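Local coordinates for protein probable manganase-dependent inorganic pyrophosphatase (Clostridium perfringens, PDB 3L2B) that probably hydrolyses inorganic pyrophosphate to phosphate, its regulatory region binding AMP as inhibitor and diadenosine tetraphosphate as activator, at residues S213-Y217 with S218-V222; M53-T56 with S57-T60. One frame throughout, in Å; residues are numbered along the deposited sequence.

Contact 1. Residues S213-Y217 with S218-V222; sequences SETRY and SNYPV. With B4P (bis(adenosine)-5'-tetraphosphate), chain C.
Where the beta-alpha-beta unit of a CBS domain turns from helix 205-215 into strand 219-223, Thr215 and Tyr217 meet Tyr220 beside the nucleotide pocket, one wall of which Tyr217 and Tyr220 help to form. Arg216, the first residue past the helix, has a positive phi (47°) that swings the chain round. The phenol of Tyr220 reaches back across this bend: its OH donates to Thr215 OG1 at 2.7 Å and accepts a weak, bent bond from Tyr217 N at 3.0 Å. Thr215 OG1 lies in the plane of the Tyr220 ring, at its edge, and is also bonded to Thr211 O in the helix. A threonine hydroxyl, able to accept and donate at once, suits this place.

CE1 of Tyr220 in turn sits at the edge of the Tyr217 ring, in its plane. This leaves the two ring faces of Tyr217 to other partners: the carbonyl O of Thr215 lies over the centre of one, and the adenine of the ligand covers the other, with C5A 3.3 Å above the plane. A broad flat side chain matches the flat base. The adenine amino group N6A donates weakly to Asn219 O. Ser218, small enough to come close, holds the phosphates with two groups: its OG donates to O1B at 2.7 Å, and its backbone N to O2A, also at 2.7 Å and nearly straight (173°).

Contact 2. Residues M53-T56 with S57-T60; sequences MLST and SNIT. With B4P (bis(adenosine)-5'-tetraphosphate), chain C.
Ser55 and Asn58 face each other's backbone across the start of helix 56-64, the side chain of each bonded to the main-chain N of the other. The Ser55 hydroxyl stands between its own N and carbonyl carbon (chi1 80°), which aims OG over the first turn, where it accepts from Asn58 N at 3.2 Å and, weakly, from Ser57 N. In return, Asn58 holds CG beside its own backbone N (chi1 -56°), and the amide reaches back so that OD1 takes Ser55 N at 2.8 Å, the donor tilted 33° from the carbonyl plane. The other end of the amide, ND2, donates to Thr192 OG1, so both ends fix its rotation. An asparagine can serve both needs because it carries an acceptor and a donor on one flat group.

Ser57 leans in from the helix, and its OG donates to Ser55 OG, at a modelled 2.5 Å that is short and not to be pressed. This pair of small hydroxyls faces the ribose of the ligand, where Ser57 OG is 2.7 Å from O2E.

Away from the ligand, Leu54 and Ile59 cross at about a right angle, CD2 of the leucine 4.1 Å from CD1 of the isoleucine; branched apolar chains suit this buried seam. Further along, Thr56 O accepts from Thr60 N and, at 2.9 Å, from Thr60 OG1, the two donors coming from opposite faces of the carbonyl plane. Thr56 OG1 bonds Thr56 OG1 of the second subunit, and Thr60 OG1 bonds Thr60 OG1 of that subunit, which places the helix at the dimer interface. The reciprocal bonds of Ser55 and Asn58 are those of a capping box, here at a strand-to-helix junction of a CBS domain.

Overall arrangement
Contacts 1 and 2 belong to the two CBS domains of one chain, which come together round a shared ligand although far apart in sequence. Their centres are about 15 Å apart, and they meet directly where Pro221 CD packs 3.5 Å from Met53 CE. The adenine lies between them: the Tyr217 ring covers one face, while Met53 SD lies over the other, 3.7 Å from N7A. Contact 1 then follows the ligand to its phosphates, and contact 2 to its ribose. Ser55 and Ser57 of the second subunit also bind the ligand, so one diadenosine tetraphosphate bridges the dimer, consistent with its part in regulation.

Contact 1. Residues S213-Y217 with S218-V222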
ATOM      1  N   SER A 213     -27.031 -10.327 -11.768  1.00 76.64           N
ATOM      2  CA  SER A 213     -26.566 -11.644 -12.227  1.00 78.23           C
ATOM      3  C   SER A 213     -25.522 -11.511 -13.335  1.00 78.59           C
ATOM      4  O   SER A 213     -24.619 -12.343 -13.456  1.00 80.02           O
ATOM      5  CB  SER A 213     -27.721 -12.505 -12.720  1.00 79.28           C
ATOM      6  OG  SER A 213     -27.205 -13.714 -13.242  1.00 82.09           O
ATOM      7  N   GLU A 214     -25.643 -10.444 -14.120  1.00 77.28           N
ATOM      8  CA  GLU A 214     -24.676 -10.140 -15.183  1.00 77.30           C
ATOM      9  C   GLU A 214     -23.296  -9.725 -14.649  1.00 75.21           C
ATOM     10  O   GLU A 214     -22.294  -9.868 -15.355  1.00 76.23           O
ATOM     11  CB  GLU A 214     -25.213  -9.043 -16.118  1.00 77.58           C
ATOM     12  CG  GLU A 214     -26.444  -9.467 -16.948  1.00 80.52           C
ATOM     13  CD  GLU A 214     -26.945  -8.375 -17.907  1.00 82.78           C
ATOM     14  OE1 GLU A 214     -28.130  -8.433 -18.321  1.00 85.76           O
ATOM     15  OE2 GLU A 214     -26.155  -7.466 -18.254  1.00 83.91           O
ATOM     16  N   THR A 215     -23.250  -9.227 -13.410  1.00 71.72           N
ATOM     17  CA  THR A 215     -22.038  -8.592 -12.857  1.00 69.26           C
ATOM     18  C   THR A 215     -21.524  -9.122 -11.505  1.00 67.65           C
ATOM     19  O   THR A 215     -20.379  -8.880 -11.134  1.00 67.50           O
ATOM     20  CB  THR A 215     -22.245  -7.049 -12.722  1.00 68.04           C
ATOM     21  OG1 THR A 215     -23.338  -6.777 -11.831  1.00 65.92           O
ATOM     22  CG2 THR A 215     -22.531  -6.405 -14.089  1.00 68.30           C
ATOM     23  N   ARG A 216     -22.372  -9.799 -10.750  1.00 66.24           N
ATOM     24  CA  ARG A 216     -21.962 -10.444  -9.477  1.00 65.38           C
ATOM     25  C   ARG A 216     -21.103  -9.618  -8.479  1.00 62.40           C
ATOM     26  O   ARG A 216     -20.339 -10.185  -7.702  1.00 62.41           O
ATOM     27  CB  ARG A 216     -21.252 -11.780  -9.765  1.00 67.53           C
ATOM     28  CG  ARG A 216     -22.181 -12.924 -10.209  1.00 70.62           C
ATOM     29  CD  ARG A 216     -21.382 -14.222 -10.400  1.00 75.08           C
ATOM     30  NE  ARG A 216     -22.212 -15.350 -10.832  1.00 78.22           N
ATOM     31  CZ  ARG A 216     -21.763 -16.597 -10.998  1.00 81.32           C
ATOM     32  NH1 ARG A 216     -20.486 -16.893 -10.767  1.00 82.45           N
ATOM     33  NH2 ARG A 216     -22.593 -17.553 -11.401  1.00 82.87           N
ATOM     34  N   TYR A 217     -21.244  -8.291  -8.476  1.00 58.96           N
ATOM     35  CA  TYR A 217     -20.701  -7.487  -7.360  1.00 55.51           C
ATOM     36  C   TYR A 217     -21.580  -7.711  -6.164  1.00 54.38           C
ATOM     37  O   TYR A 217     -22.754  -8.038  -6.301  1.00 53.88           O
ATOM     38  CB  TYR A 217     -20.629  -5.987  -7.671  1.00 54.18           C
ATOM     39  CG  TYR A 217     -19.771  -5.659  -8.862  1.00 51.59           C
ATOM     40  CD1 TYR A 217     -18.413  -5.974  -8.884  1.00 50.82           C
ATOM     41  CD2 TYR A 217     -20.316  -5.048  -9.974  1.00 49.94           C
ATOM     42  CE1 TYR A 217     -17.620  -5.670  -9.997  1.00 50.64           C
ATOM     43  CE2 TYR A 217     -19.541  -4.746 -11.083  1.00 50.80           C
ATOM     44  CZ  TYR A 217     -18.196  -5.068 -11.095  1.00 50.89           C
ATOM     45  OH  TYR A 217     -17.448  -4.745 -12.201  1.00 50.47           O
ATOM     46  N   SER A 218     -21.022  -7.517  -4.981  1.00 53.07           N
ATOM     47  CA  SER A 218     -21.770  -7.775  -3.760  1.00 53.53           C
ATOM     48  C   SER A 218     -22.641  -6.571  -3.309  1.00 51.93           C
ATOM     49  O   SER A 218     -23.643  -6.745  -2.628  1.00 52.13           O
ATOM     50  CB  SER A 218     -20.822  -8.242  -2.658  1.00 54.19           C
ATOM     51  OG  SER A 218     -20.161  -7.152  -2.083  1.00 57.33           O
ATOM     52  N   ASN A 219     -22.286  -5.368  -3.746  1.00 50.13           N
ATOM     53  CA  ASN A 219     -23.047  -4.151  -3.404  1.00 49.11           C
ATOM     54  C   ASN A 219     -23.084  -3.134  -4.553  1.00 48.25           C
ATOM     55  O   ASN A 219     -22.124  -3.005  -5.326  1.00 48.13           O
ATOM     56  CB  ASN A 219     -22.469  -3.466  -2.161  1.00 48.75           C
ATOM     57  CG  ASN A 219     -22.604  -4.296  -0.910  1.00 50.77           C
ATOM     58  OD1 ASN A 219     -23.719  -4.539  -0.410  1.00 51.86           O
ATOM     59  ND2 ASN A 219     -21.460  -4.760  -0.388  1.00 50.90           N
ATOM     60  N   TYR A 220     -24.204  -2.432  -4.652  1.00 47.57           N
ATOM     61  CA  TYR A 220     -24.450  -1.474  -5.732  1.00 47.54           C
ATOM     62  C   TYR A 220     -24.913  -0.090  -5.233  1.00 46.74           C
ATOM     63  O   TYR A 220     -25.847   0.027  -4.451  1.00 46.93           O
ATOM     64  CB  TYR A 220     -25.480  -2.054  -6.707  1.00 48.11           C
ATOM     65  CG  TYR A 220     -25.039  -3.338  -7.382  1.00 49.66           C
ATOM     66  CD1 TYR A 220     -24.549  -3.336  -8.678  1.00 50.22           C
ATOM     67  CD2 TYR A 220     -25.127  -4.558  -6.715  1.00 52.21           C
ATOM     68  CE1 TYR A 220     -24.161  -4.509  -9.292  1.00 52.39           C
ATOM     69  CE2 TYR A 220     -24.728  -5.737  -7.314  1.00 53.44           C
ATOM     70  CZ  TYR A 220     -24.248  -5.714  -8.605  1.00 54.20           C
ATOM     71  OH  TYR A 220     -23.840  -6.896  -9.186  1.00 55.11           O
ATOM     72  N   PRO A 221     -24.249   0.972  -5.679  1.00 46.59           N
ATOM     73  CA  PRO A 221     -24.746   2.259  -5.201  1.00 46.31           C
ATOM     74  C   PRO A 221     -26.102   2.593  -5.792  1.00 46.77           C
ATOM     75  O   PRO A 221     -26.403   2.245  -6.921  1.00 47.49           O
ATOM     76  CB  PRO A 221     -23.667   3.246  -5.638  1.00 46.29           C
ATOM     77  CG  PRO A 221     -22.780   2.483  -6.626  1.00 46.37           C
ATOM     78  CD  PRO A 221     -22.900   1.060  -6.265  1.00 46.36           C
ATOM     79  N   VAL A 222     -26.927   3.212  -4.973  1.00 47.36           N
ATOM     80  CA  VAL A 222     -28.279   3.582  -5.352  1.00 48.14           C
ATOM     81  C   VAL A 222     -28.341   5.081  -5.503  1.00 49.67           C
ATOM     82  O   VAL A 222     -27.954   5.828  -4.597  1.00 49.42           O
ATOM     83  CB  VAL A 222     -29.290   3.164  -4.281  1.00 48.25           C
ATOM     84  CG1 VAL A 222     -30.662   3.706  -4.615  1.00 46.36           C
ATOM     85  CG2 VAL A 222     -29.278   1.614  -4.121  1.00 46.47           C
TER
HETATM   86  PA  B4P C   1     -16.999  -7.437  -5.281  1.00 52.58           P
HETATM   87  O1A B4P C   1     -17.050  -8.552  -6.230  1.00 56.52           O
HETATM   88  O2A B4P C   1     -18.410  -6.764  -4.974  1.00 59.37           O
HETATM   89  O3A B4P C   1     -16.228  -7.994  -4.014  1.00 53.06           O
HETATM   90  PB  B4P C   1     -16.226  -7.441  -2.517  1.00 52.62           P
HETATM   91  O1B B4P C   1     -17.521  -7.684  -1.861  1.00 55.51           O
HETATM   92  O2B B4P C   1     -15.745  -5.924  -2.481  1.00 55.97           O
HETATM   93  O3B B4P C   1     -15.067  -8.377  -1.925  1.00 54.03           O
HETATM   94  PG  B4P C   1     -15.362  -9.822  -1.295  1.00 56.15           P
HETATM   95  O1G B4P C   1     -16.330 -10.522  -2.170  1.00 57.40           O
HETATM   96  O2G B4P C   1     -14.031 -10.621  -0.971  1.00 55.77           O
HETATM   97  O3G B4P C   1     -15.980  -9.482   0.142  1.00 58.28           O
HETATM   98  PD  B4P C   1     -16.258 -10.672   1.192  1.00 56.92           P
HETATM   99  O1D B4P C   1     -17.368 -10.300   2.083  1.00 54.44           O
HETATM  100  O2D B4P C   1     -16.488 -12.060   0.414  1.00 56.97           O
HETATM  101  O5E B4P C   1     -16.101  -6.300  -5.946  1.00 53.12           O
HETATM  102  C5E B4P C   1     -14.687  -6.485  -6.057  1.00 51.19           C
HETATM  103  C4E B4P C   1     -14.093  -5.150  -6.489  1.00 49.11           C
HETATM  104  O4E B4P C   1     -14.770  -4.682  -7.649  1.00 49.03           O
HETATM  105  C3E B4P C   1     -14.317  -4.089  -5.436  1.00 48.41           C
HETATM  106  O3E B4P C   1     -13.153  -3.946  -4.667  1.00 43.33           O
HETATM  107  C2E B4P C   1     -14.667  -2.832  -6.191  1.00 49.70           C
HETATM  108  O2E B4P C   1     -13.501  -2.079  -6.465  1.00 50.57           O
HETATM  109  C1E B4P C   1     -15.237  -3.313  -7.500  1.00 50.03           C
HETATM  110  N9A B4P C   1     -16.711  -3.135  -7.432  1.00 48.22           N
HETATM  111  C8A B4P C   1     -17.517  -3.493  -6.401  1.00 48.60           C
HETATM  112  N7A B4P C   1     -18.818  -3.163  -6.653  1.00 48.47           N
HETATM  113  C5A B4P C   1     -18.862  -2.590  -7.862  1.00 48.14           C
HETATM  114  C6A B4P C   1     -19.895  -2.014  -8.724  1.00 49.87           C
HETATM  115  N6A B4P C   1     -21.178  -2.001  -8.352  1.00 50.40           N
HETATM  116  N1A B4P C   1     -19.525  -1.486  -9.912  1.00 54.24           N
HETATM  117  C2A B4P C   1     -18.240  -1.503 -10.311  1.00 51.64           C
HETATM  118  N3A B4P C   1     -17.251  -2.001  -9.568  1.00 51.24           N
HETATM  119  C4A B4P C   1     -17.472  -2.551  -8.358  1.00 49.57           C
HETATM  120  O5F B4P C   1     -14.881 -10.700   1.981  1.00 57.01           O
HETATM  121  C5F B4P C   1     -14.457  -9.532   2.662  1.00 55.75           C
HETATM  122  C4F B4P C   1     -13.120  -9.823   3.291  1.00 50.65           C
HETATM  123  O4F B4P C   1     -13.291 -10.817   4.308  1.00 50.59           O
HETATM  124  C3F B4P C   1     -12.149 -10.364   2.267  1.00 51.10           C
HETATM  125  O3F B4P C   1     -11.271  -9.332   1.809  1.00 51.56           O
HETATM  126  C2F B4P C   1     -11.392 -11.444   3.025  1.00 49.63           C
HETATM  127  O2F B4P C   1     -10.256 -10.818   3.583  1.00 48.76           O
HETATM  128  C1F B4P C   1     -12.362 -11.893   4.119  1.00 49.74           C
HETATM  129  N9B B4P C   1     -12.982 -13.154   3.663  1.00 49.41           N
HETATM  130  C8B B4P C   1     -13.416 -13.456   2.423  1.00 49.32           C
HETATM  131  N7B B4P C   1     -13.881 -14.728   2.380  1.00 49.03           N
HETATM  132  C5B B4P C   1     -13.744 -15.264   3.596  1.00 50.11           C
HETATM  133  C6B B4P C   1     -14.032 -16.568   4.224  1.00 49.87           C
HETATM  134  N6B B4P C   1     -14.583 -17.573   3.517  1.00 49.87           N
HETATM  135  N1B B4P C   1     -13.730 -16.716   5.520  1.00 51.41           N
HETATM  136  C2B B4P C   1     -13.186 -15.728   6.242  1.00 53.18           C
HETATM  137  N3B B4P C   1     -12.882 -14.524   5.735  1.00 52.25           N
HETATM  138  C4B B4P C   1     -13.137 -14.233   4.435  1.00 51.57           C

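Contact 2. Residues M53-T56 with S57-T60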
ATOM      1  N   MET A  53     -16.634   4.995  -7.074  1.00 45.13           N
ATOM      2  CA  MET A  53     -16.607   4.116  -5.905  1.00 45.08           C
ATOM      3  C   MET A  53     -15.179   3.693  -5.503  1.00 43.34           C
ATOM      4  O   MET A  53     -14.332   3.399  -6.350  1.00 42.22           O
ATOM      5  CB  MET A  53     -17.449   2.876  -6.177  1.00 46.24           C
ATOM      6  CG  MET A  53     -17.536   1.928  -4.990  1.00 51.89           C
ATOM      7  SD  MET A  53     -18.042   0.256  -5.505  1.00 63.07           S
ATOM      8  CE  MET A  53     -19.761   0.224  -4.965  1.00 60.27           C
ATOM      9  N   LEU A  54     -14.959   3.709  -4.194  1.00 41.75           N
ATOM     10  CA  LEU A  54     -13.711   3.299  -3.587  1.00 41.56           C
ATOM     11  C   LEU A  54     -13.821   1.913  -2.913  1.00 41.10           C
ATOM     12  O   LEU A  54     -14.687   1.668  -2.097  1.00 39.22           O
ATOM     13  CB  LEU A  54     -13.264   4.318  -2.541  1.00 41.08           C
ATOM     14  CG  LEU A  54     -11.792   4.086  -2.157  1.00 40.84           C
ATOM     15  CD1 LEU A  54     -10.876   4.465  -3.319  1.00 34.51           C
ATOM     16  CD2 LEU A  54     -11.416   4.804  -0.852  1.00 40.19           C
ATOM     17  N   SER A  55     -12.928   1.019  -3.279  1.00 40.96           N
ATOM     18  CA  SER A  55     -12.803  -0.263  -2.554  1.00 41.58           C
ATOM     19  C   SER A  55     -11.362  -0.523  -2.163  1.00 41.31           C
ATOM     20  O   SER A  55     -10.432   0.168  -2.617  1.00 41.10           O
ATOM     21  CB  SER A  55     -13.203  -1.396  -3.455  1.00 41.73           C
ATOM     22  OG  SER A  55     -12.095  -1.676  -4.290  1.00 43.63           O
ATOM     23  N   THR A  56     -11.153  -1.587  -1.401  1.00 41.60           N
ATOM     24  CA  THR A  56      -9.772  -1.987  -1.085  1.00 41.45           C
ATOM     25  C   THR A  56      -9.040  -2.557  -2.301  1.00 41.17           C
ATOM     26  O   THR A  56      -7.833  -2.600  -2.286  1.00 41.72           O
ATOM     27  CB  THR A  56      -9.660  -2.969   0.081  1.00 42.82           C
ATOM     28  OG1 THR A  56     -10.260  -4.209  -0.280  1.00 43.17           O
ATOM     29  CG2 THR A  56     -10.326  -2.397   1.341  1.00 43.60           C
ATOM     30  N   SER A  57      -9.763  -2.946  -3.348  1.00 40.70           N
ATOM     31  CA  SER A  57      -9.139  -3.337  -4.618  1.00 41.40           C
ATOM     32  C   SER A  57      -8.471  -2.163  -5.344  1.00 40.64           C
ATOM     33  O   SER A  57      -7.370  -2.296  -5.870  1.00 41.47           O
ATOM     34  CB  SER A  57     -10.151  -4.000  -5.535  1.00 42.36           C
ATOM     35  OG  SER A  57     -11.050  -3.062  -6.108  1.00 44.53           O
ATOM     36  N   ASN A  58      -9.123  -1.000  -5.346  1.00 39.56           N
ATOM     37  CA  ASN A  58      -8.514   0.249  -5.886  1.00 38.55           C
ATOM     38  C   ASN A  58      -7.282   0.665  -5.085  1.00 37.56           C
ATOM     39  O   ASN A  58      -6.260   1.098  -5.608  1.00 36.78           O
ATOM     40  CB  ASN A  58      -9.475   1.472  -5.757  1.00 37.85           C
ATOM     41  CG  ASN A  58     -10.814   1.279  -6.414  1.00 39.34           C
ATOM     42  OD1 ASN A  58     -11.830   1.592  -5.796  1.00 43.44           O
ATOM     43  ND2 ASN A  58     -10.847   0.760  -7.635  1.00 39.44           N
ATOM     44  N   ILE A  59      -7.459   0.645  -3.778  1.00 37.87           N
ATOM     45  CA  ILE A  59      -6.436   1.115  -2.852  1.00 38.56           C
ATOM     46  C   ILE A  59      -5.210   0.211  -2.993  1.00 39.85           C
ATOM     47  O   ILE A  59      -4.082   0.695  -3.141  1.00 40.16           O
ATOM     48  CB  ILE A  59      -6.887   1.062  -1.370  1.00 39.59           C
ATOM     49  CG1 ILE A  59      -8.092   2.010  -1.109  1.00 41.26           C
ATOM     50  CG2 ILE A  59      -5.712   1.436  -0.434  1.00 38.23           C
ATOM     51  CD1 ILE A  59      -8.548   2.083   0.350  1.00 41.05           C
ATOM     52  N   THR A  60      -5.442  -1.102  -2.992  1.00 39.62           N
ATOM     53  CA  THR A  60      -4.321  -2.039  -3.102  1.00 40.81           C
ATOM     54  C   THR A  60      -3.578  -1.845  -4.425  1.00 41.28           C
ATOM     55  O   THR A  60      -2.350  -1.781  -4.455  1.00 40.40           O
ATOM     56  CB  THR A  60      -4.748  -3.485  -2.962  1.00 41.66           C
ATOM     57  OG1 THR A  60      -5.267  -3.703  -1.650  1.00 41.97           O
ATOM     58  CG2 THR A  60      -3.580  -4.427  -3.203  1.00 41.56           C
TER
HETATM   59  PA  B4P C   1     -16.999  -7.437  -5.281  1.00 52.58           P
HETATM   60  O1A B4P C   1     -17.050  -8.552  -6.230  1.00 56.52           O
HETATM   61  O2A B4P C   1     -18.410  -6.764  -4.974  1.00 59.37           O
HETATM   62  O3A B4P C   1     -16.228  -7.994  -4.014  1.00 53.06           O
HETATM   63  PB  B4P C   1     -16.226  -7.441  -2.517  1.00 52.62           P
HETATM   64  O1B B4P C   1     -17.521  -7.684  -1.861  1.00 55.51           O
HETATM   65  O2B B4P C   1     -15.745  -5.924  -2.481  1.00 55.97           O
HETATM   66  O3B B4P C   1     -15.067  -8.377  -1.925  1.00 54.03           O
HETATM   67  PG  B4P C   1     -15.362  -9.822  -1.295  1.00 56.15           P
HETATM   68  O1G B4P C   1     -16.330 -10.522  -2.170  1.00 57.40           O
HETATM   69  O2G B4P C   1     -14.031 -10.621  -0.971  1.00 55.77           O
HETATM   70  O3G B4P C   1     -15.980  -9.482   0.142  1.00 58.28           O
HETATM   71  PD  B4P C   1     -16.258 -10.672   1.192  1.00 56.92           P
HETATM   72  O1D B4P C   1     -17.368 -10.300   2.083  1.00 54.44           O
HETATM   73  O2D B4P C   1     -16.488 -12.060   0.414  1.00 56.97           O
HETATM   74  O5E B4P C   1     -16.101  -6.300  -5.946  1.00 53.12           O
HETATM   75  C5E B4P C   1     -14.687  -6.485  -6.057  1.00 51.19           C
HETATM   76  C4E B4P C   1     -14.093  -5.150  -6.489  1.00 49.11           C
HETATM   77  O4E B4P C   1     -14.770  -4.682  -7.649  1.00 49.03           O
HETATM   78  C3E B4P C   1     -14.317  -4.089  -5.436  1.00 48.41           C
HETATM   79  O3E B4P C   1     -13.153  -3.946  -4.667  1.00 43.33           O
HETATM   80  C2E B4P C   1     -14.667  -2.832  -6.191  1.00 49.70           C
HETATM   81  O2E B4P C   1     -13.501  -2.079  -6.465  1.00 50.57           O
HETATM   82  C1E B4P C   1     -15.237  -3.313  -7.500  1.00 50.03           C
HETATM   83  N9A B4P C   1     -16.711  -3.135  -7.432  1.00 48.22           N
HETATM   84  C8A B4P C   1     -17.517  -3.493  -6.401  1.00 48.60           C
HETATM   85  N7A B4P C   1     -18.818  -3.163  -6.653  1.00 48.47           N
HETATM   86  C5A B4P C   1     -18.862  -2.590  -7.862  1.00 48.14           C
HETATM   87  C6A B4P C   1     -19.895  -2.014  -8.724  1.00 49.87           C
HETATM   88  N6A B4P C   1     -21.178  -2.001  -8.352  1.00 50.40           N
HETATM   89  N1A B4P C   1     -19.525  -1.486  -9.912  1.00 54.24           N
HETATM   90  C2A B4P C   1     -18.240  -1.503 -10.311  1.00 51.64           C
HETATM   91  N3A B4P C   1     -17.251  -2.001  -9.568  1.00 51.24           N
HETATM   92  C4A B4P C   1     -17.472  -2.551  -8.358  1.00 49.57           C
HETATM   93  O5F B4P C   1     -14.881 -10.700   1.981  1.00 57.01           O
HETATM   94  C5F B4P C   1     -14.457  -9.532   2.662  1.00 55.75           C
HETATM   95  C4F B4P C   1     -13.120  -9.823   3.291  1.00 50.65           C
HETATM   96  O4F B4P C   1     -13.291 -10.817   4.308  1.00 50.59           O
HETATM   97  C3F B4P C   1     -12.149 -10.364   2.267  1.00 51.10           C
HETATM   98  O3F B4P C   1     -11.271  -9.332   1.809  1.00 51.56           O
HETATM   99  C2F B4P C   1     -11.392 -11.444   3.025  1.00 49.63           C
HETATM  100  O2F B4P C   1     -10.256 -10.818   3.583  1.00 48.76           O
HETATM  101  C1F B4P C   1     -12.362 -11.893   4.119  1.00 49.74           C
HETATM  102  N9B B4P C   1     -12.982 -13.154   3.663  1.00 49.41           N
HETATM  103  C8B B4P C   1     -13.416 -13.456   2.423  1.00 49.32           C
HETATM  104  N7B B4P C   1     -13.881 -14.728   2.380  1.00 49.03           N
HETATM  105  C5B B4P C   1     -13.744 -15.264   3.596  1.00 50.11           C
HETATM  106  C6B B4P C   1     -14.032 -16.568   4.224  1.00 49.87           C
HETATM  107  N6B B4P C   1     -14.583 -17.573   3.517  1.00 49.87           N
HETATM  108  N1B B4P C   1     -13.730 -16.716   5.520  1.00 51.41           N
HETATM  109  C2B B4P C   1     -13.186 -15.728   6.242  1.00 53.18           C
HETATM  110  N3B B4P C   1     -12.882 -14.524   5.735  1.00 52.25           N
HETATM  111  C4B B4P C   1     -13.137 -14.233   4.435  1.00 51.57           C